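Local coordinates for hydrolase (Rhizobium meliloti, PDB 5HOE), which acts as an octameric carbohydrate acetylesterase of the SGNH hydrolase clan, probably hydrolysing acetyl ester bonds on sugar substrates, at residues 19-24 / 100-105; 24-29 / 105-110. One frame throughout, in Å; residues are numbered along the deposited sequence. Where two conformers were deposited one is given.

Interaction 1 of 2, residues 19-24 / 100-105; sequences VLCFGD and LVIIML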
loop_
_atom_site.group_PDB
_atom_site.type_symbol
_atom_site.label_atom_id
_atom_site.label_comp_id
_atom_site.label_asym_id
_atom_site.label_seq_id
_atom_site.Cartn_x
_atom_site.Cartn_y
_atom_site.Cartn_z
ATOM N N VAL A 19 -21.183 14.575 26.250
ATOM C CA VAL A 19 -20.669 15.504 25.261
ATOM C C VAL A 19 -19.186 15.208 25.036
ATOM O O VAL A 19 -18.376 15.334 25.964
ATOM C CB VAL A 19 -20.867 16.965 25.696
ATOM C CG1 VAL A 19 -20.385 17.888 24.602
ATOM C CG2 VAL A 19 -22.343 17.235 26.035
ATOM N N LEU A 20 -18.832 14.840 23.804
ATOM C CA LEU A 20 -17.454 14.563 23.422
ATOM C C LEU A 20 -16.823 15.827 22.845
ATOM O O LEU A 20 -17.361 16.422 21.911
ATOM C CB LEU A 20 -17.432 13.460 22.360
ATOM C CG LEU A 20 -16.066 13.190 21.694
ATOM C CD1 LEU A 20 -15.087 12.734 22.734
ATOM C CD2 LEU A 20 -16.157 12.167 20.555
ATOM N N CYS A 21 -15.670 16.218 23.388
ATOM C CA CYS A 21 -14.970 17.419 22.938
ATOM C C CYS A 21 -13.720 17.019 22.148
ATOM O O CYS A 21 -12.720 16.590 22.725
ATOM C CB CYS A 21 -14.615 18.287 24.134
ATOM S SG CYS A 21 -16.061 18.801 25.108
ATOM N N PHE A 22 -13.787 17.147 20.829
ATOM C CA PHE A 22 -12.727 16.671 19.935
ATOM C C PHE A 22 -11.920 17.853 19.391
ATOM O O PHE A 22 -12.467 18.707 18.687
ATOM C CB PHE A 22 -13.357 15.871 18.793
ATOM C CG PHE A 22 -12.372 15.030 18.000
ATOM C CD1 PHE A 22 -11.695 13.970 18.600
ATOM C CD2 PHE A 22 -12.154 15.259 16.649
ATOM C CE1 PHE A 22 -10.807 13.195 17.874
ATOM C CE2 PHE A 22 -11.267 14.477 15.933
ATOM C CZ PHE A 22 -10.613 13.438 16.549
ATOM N N GLY A 23 -10.624 17.905 19.716
ATOM C CA GLY A 23 -9.840 19.064 19.349
ATOM C C GLY A 23 -8.339 18.845 19.316
ATOM O O GLY A 23 -7.836 17.707 19.355
ATOM N N ASP A 24 -7.620 19.969 19.259
ATOM C CA ASP A 24 -6.163 20.038 19.182
ATOM C C ASP A 24 -5.611 20.600 20.504
ATOM O O ASP A 24 -6.222 20.374 21.558
ATOM C CB ASP A 24 -5.753 20.806 17.924
ATOM C CG ASP A 24 -6.312 22.216 17.876
ATOM O OD1 ASP A 24 -6.579 22.834 18.935
ATOM O OD2 ASP A 24 -6.475 22.712 16.747
ATOM N N LEU A 100 -23.904 14.793 21.959
ATOM C CA LEU A 100 -23.320 15.899 21.212
ATOM C C LEU A 100 -21.818 15.667 21.064
ATOM O O LEU A 100 -21.152 15.244 22.018
ATOM C CB LEU A 100 -23.547 17.219 21.958
ATOM C CG LEU A 100 -22.932 18.463 21.305
ATOM C CD1 LEU A 100 -23.560 18.766 19.934
ATOM C CD2 LEU A 100 -23.075 19.673 22.227
ATOM N N VAL A 101 -21.293 15.972 19.878
ATOM C CA VAL A 101 -19.862 16.017 19.623
ATOM C C VAL A 101 -19.529 17.449 19.252
ATOM O O VAL A 101 -20.140 18.006 18.335
ATOM C CB VAL A 101 -19.450 15.053 18.501
ATOM C CG1 VAL A 101 -17.964 15.119 18.257
ATOM C CG2 VAL A 101 -19.848 13.629 18.856
ATOM N N ILE A 102 -18.608 18.057 20.006
ATOM C CA ILE A 102 -18.091 19.395 19.728
ATOM C C ILE A 102 -16.733 19.226 19.062
ATOM O O ILE A 102 -15.856 18.547 19.609
ATOM C CB ILE A 102 -17.954 20.226 21.019
ATOM C CG1 ILE A 102 -19.289 20.257 21.771
ATOM C CG2 ILE A 102 -17.491 21.650 20.689
ATOM C CD1 ILE A 102 -19.243 20.931 23.122
ATOM N N ILE A 103 -16.556 19.830 17.885
ATOM C CA ILE A 103 -15.334 19.695 17.100
ATOM C C ILE A 103 -14.728 21.073 16.917
ATOM O O ILE A 103 -15.322 21.925 16.245
ATOM C CB ILE A 103 -15.593 19.070 15.722
ATOM C CG1 ILE A 103 -16.438 17.794 15.845
ATOM C CG2 ILE A 103 -14.260 18.764 15.066
ATOM C CD1 ILE A 103 -16.795 17.149 14.508
ATOM N N MET A 104 -13.538 21.291 17.483
ATOM C CA MET A 104 -12.799 22.534 17.271
ATOM C C MET A 104 -11.433 22.152 16.694
ATOM O O MET A 104 -10.516 21.789 17.436
ATOM C CB MET A 104 -12.664 23.382 18.540
ATOM C CG MET A 104 -12.035 24.759 18.219
ATOM S SD MET A 104 -12.091 26.038 19.510
ATOM C CE MET A 104 -11.302 25.079 20.763
ATOM N N LEU A 105 -11.313 22.212 15.368
ATOM C CA LEU A 105 -10.084 21.857 14.664
ATOM C C LEU A 105 -9.971 22.751 13.443
ATOM O O LEU A 105 -10.956 23.348 12.997
ATOM C CB LEU A 105 -10.133 20.394 14.198
ATOM C CG LEU A 105 -9.963 19.321 15.255
ATOM C CD1 LEU A 105 -10.263 17.906 14.729
ATOM C CD2 LEU A 105 -8.577 19.420 15.848
HETATM O O HOH W 1 -9.166 22.466 19.657
#
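Strands 19-23 and 100-104 run side by side in parallel, their axes 4.7 Å apart at closest approach and 16° from perfect alignment. L20 and F22 use both their N-H and C=O groups toward the partner strand: L20 N donates to L100 O, I102 N to L20 O, F22 N to I102 O and M104 N to F22 O. The straightest of the four, F22 N to I102 O, is 2.8 Å long with 171° at the hydrogen. Beyond M104 the direct ladder gives way to a water, which accepts from D24 N and donates to both M104 O, at 2.7 Å, and D24 OD1, the latter also accepting from L26 N in the helix that follows.

V19, C21, L100, I102 and M104 share one face of the sheet. There CD1 of I102 meets CG1 of V19 at 3.6 Å, the V19 branch standing anti to its own nitrogen (chi1 -177°), beside its carbonyl carbon. Helix 48-56 packs on this face over C21, I102 and M104. L20, F22, V101 and I103 occupy the other, where helix 118-133 lies against V101 and I103; CG2 of I103 comes up at the edge of the F22 ring.

L105, just past the strand, splits its two methyls between the F22 ring and the G23-D24 backbone. Its CD1 approaches F22 CE2 obliquely at 3.8 Å, while CD2 reaches G23 C at 3.5 Å and lies 3.8 Å from D24 CB, the two side chains heading opposite ways. Replacing L105 with an alanine would probably open a gap beside the F22 ring and leave the backbone leading into D24 without its apolar backing.

The chemistry is thus that of a buried sheet core: L20 and F22 pair their backbone polarity with strand 100-104, V19, C21 and G23 turn theirs to strand 60-66, greasy side chains fill both faces, and one ordered water bridges the polar groups where the strands diverge.

Interaction 2 of 2, residues 24-29 / 105-110; sequences DSLTWG and LGTNDT. With PO4 (phosphate ion), chain E.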
loop_
_atom_site.group_PDB
_atom_site.type_symbol
_atom_site.label_atom_id
_atom_site.label_comp_id
_atom_site.label_asym_id
_atom_site.label_seq_id
_atom_site.Cartn_x
_atom_site.Cartn_y
_atom_site.Cartn_z
ATOM N N ASP A 24 -7.620 19.969 19.259
ATOM C CA ASP A 24 -6.163 20.038 19.182
ATOM C C ASP A 24 -5.611 20.600 20.504
ATOM O O ASP A 24 -6.222 20.374 21.558
ATOM C CB ASP A 24 -5.753 20.806 17.924
ATOM C CG ASP A 24 -6.312 22.216 17.876
ATOM O OD1 ASP A 24 -6.579 22.834 18.935
ATOM O OD2 ASP A 24 -6.475 22.712 16.747
ATOM N N SER A 25 -4.455 21.297 20.458
ATOM C CA SER A 25 -3.874 21.848 21.683
ATOM C C SER A 25 -4.808 22.829 22.385
ATOM O O SER A 25 -4.695 23.022 23.608
ATOM C CB SER A 25 -2.549 22.548 21.385
ATOM O OG SER A 25 -2.740 23.595 20.442
ATOM N N LEU A 26 -5.682 23.509 21.636
ATOM C CA LEU A 26 -6.598 24.436 22.298
ATOM C C LEU A 26 -7.553 23.694 23.220
ATOM O O LEU A 26 -8.032 24.268 24.209
ATOM C CB LEU A 26 -7.417 25.228 21.282
ATOM C CG LEU A 26 -6.659 25.975 20.197
ATOM C CD1 LEU A 26 -7.636 26.611 19.203
ATOM C CD2 LEU A 26 -5.721 26.990 20.823
ATOM N N THR A 27 -7.831 22.422 22.916
ATOM C CA THR A 27 -8.702 21.578 23.725
ATOM C C THR A 27 -7.907 20.780 24.756
ATOM O O THR A 27 -8.319 20.684 25.919
ATOM C CB THR A 27 -9.522 20.675 22.799
ATOM O OG1 THR A 27 -10.365 21.501 21.968
ATOM C CG2 THR A 27 -10.404 19.740 23.587
ATOM N N TRP A 28 -6.766 20.219 24.359
ATOM C CA TRP A 28 -5.861 19.584 25.322
ATOM C C TRP A 28 -5.475 20.552 26.442
ATOM O O TRP A 28 -5.436 20.178 27.621
ATOM C CB TRP A 28 -4.600 19.076 24.607
ATOM C CG TRP A 28 -3.640 18.345 25.527
ATOM C CD1 TRP A 28 -3.791 17.081 26.022
ATOM C CD2 TRP A 28 -2.396 18.837 26.057
ATOM N NE1 TRP A 28 -2.726 16.754 26.823
ATOM C CE2 TRP A 28 -1.864 17.817 26.879
ATOM C CE3 TRP A 28 -1.690 20.050 25.938
ATOM C CZ2 TRP A 28 -0.657 17.955 27.558
ATOM C CZ3 TRP A 28 -0.491 20.184 26.628
ATOM C CH2 TRP A 28 0.010 19.141 27.432
ATOM N N GLY A 29 -5.190 21.808 26.089
ATOM C CA GLY A 29 -4.890 22.825 27.085
ATOM C C GLY A 29 -3.418 23.170 27.164
ATOM O O GLY A 29 -2.828 23.184 28.252
ATOM N N LEU A 105 -11.313 22.212 15.368
ATOM C CA LEU A 105 -10.084 21.857 14.664
ATOM C C LEU A 105 -9.971 22.751 13.443
ATOM O O LEU A 105 -10.956 23.348 12.997
ATOM C CB LEU A 105 -10.133 20.394 14.198
ATOM C CG LEU A 105 -9.963 19.321 15.255
ATOM C CD1 LEU A 105 -10.263 17.906 14.729
ATOM C CD2 LEU A 105 -8.577 19.420 15.848
ATOM N N GLY A 106 -8.771 22.771 12.857
ATOM C CA GLY A 106 -8.520 23.469 11.617
ATOM C C GLY A 106 -7.278 24.337 11.670
ATOM O O GLY A 106 -6.623 24.582 10.644
ATOM N N THR A 107 -6.936 24.808 12.869
ATOM C CA THR A 107 -5.756 25.654 13.000
ATOM C C THR A 107 -4.511 24.953 12.464
ATOM O O THR A 107 -3.702 25.560 11.751
ATOM C CB THR A 107 -5.549 26.057 14.452
ATOM O OG1 THR A 107 -6.708 26.744 14.932
ATOM C CG2 THR A 107 -4.315 26.955 14.585
ATOM N N ASN A 108 -4.353 23.658 12.758
ATOM C CA ASN A 108 -3.116 23.001 12.342
ATOM C C ASN A 108 -3.089 22.718 10.853
ATOM O O ASN A 108 -1.999 22.645 10.271
ATOM C CB ASN A 108 -2.853 21.766 13.191
ATOM C CG ASN A 108 -2.546 22.141 14.602
ATOM O OD1 ASN A 108 -1.735 23.054 14.834
ATOM N ND2 ASN A 108 -3.189 21.488 15.556
ATOM N N ASP A 109 -4.251 22.621 10.213
ATOM C CA ASP A 109 -4.269 22.473 8.770
ATOM C C ASP A 109 -3.692 23.694 8.044
ATOM O O ASP A 109 -3.368 23.589 6.846
ATOM C CB ASP A 109 -5.704 22.321 8.283
ATOM C CG ASP A 109 -6.430 21.087 8.822
ATOM O OD1 ASP A 109 -6.395 20.787 10.047
ATOM O OD2 ASP A 109 -7.133 20.471 7.995
ATOM N N THR A 110 -3.598 24.850 8.713
ATOM C CA THR A 110 -3.055 26.063 8.107
ATOM C C THR A 110 -1.531 26.115 8.118
ATOM O O THR A 110 -0.968 27.088 7.602
ATOM C CB THR A 110 -3.589 27.336 8.791
ATOM O OG1 THR A 110 -2.937 27.556 10.058
ATOM C CG2 THR A 110 -5.132 27.301 8.959
HETATM P P PO4 E . -1.230 23.116 18.237
HETATM O O1 PO4 E . -2.363 22.130 18.217
HETATM O O2 PO4 E . -1.727 24.455 17.761
HETATM O O3 PO4 E . -0.458 23.248 19.526
HETATM O O4 PO4 E . -0.104 22.645 17.374
HETATM O O HOH W 2 -6.327 21.786 14.145
HETATM O O HOH W 3 -8.208 24.444 15.577
#
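D24 and N108 meet at close range, D24 CB lying 3.6 Å from N108 ND2, with the carboxylate and amide planes turned 64° apart. The amide nitrogen spends itself on other partners: it donates to phosphate O1 at 2.9 Å, almost straight at 168°, and also to R70 O. The same phosphate oxygen accepts from S25 N at 3.2 Å, so a backbone N-H and a side-chain amide grip it together. H209 NE2 and A69 N bind the ion as well. The S25 hydroxyl lies too close to phosphorus for an ordinary contact, and its bonding there remains doubtful.

Two waters join the segments behind this site. Both donate to D24 OD2; one accepts from G106 N and N108 N, the other from T107 N at 3.0 Å. The carboxylate thereby holds the backbone of the 105-110 loop through water, while its other oxygen, OD1, accepts from L26 N (2.9 Å) on the anti side and caps helix 25-28. A chi1 of 58° sets CG between the D24 nitrogen and carbonyl carbon and lets one carboxylate serve both tasks. Farther out, T107 O takes bonds from both T110 OG1 (2.7 Å) and T110 N, tightening the 3-10 turn that carries N108, and D109 forms a salt bridge with R116.

The arrangement matches the active site of SGNH hydrolases: S25 follows the first strand as the probable nucleophile, with H209 and D206 completing a likely triad, and S25 N and N108 ND2, with A69 N as the probable third donor, are placed as in the SGNH oxyanion hole, phosphate O1 probably mimicking the substrate oxyanion.

How the interactions relate
From the N terminus, strand 17-23 runs directly into D24 and helix 25-28; some 75 residues later, strand 100-104 runs into the 105-110 loop. Interaction 1 closes the long excursion through helix 48-56, strand 60-66 and helix 84-95 by pairing the two strands, and interaction 2 closes it again one step on. Along the chain the segments alternate, so the two contacts cross, sharing D24 and L105, where each strand gives way to what follows it. Between them M104 CE packs on L26 CB and T27 OG1, both at 3.9 Å, joining the strand to the short helix. Together they link the centre of the parallel sheet to the phosphate-binding site at the C-terminal ends of its strands.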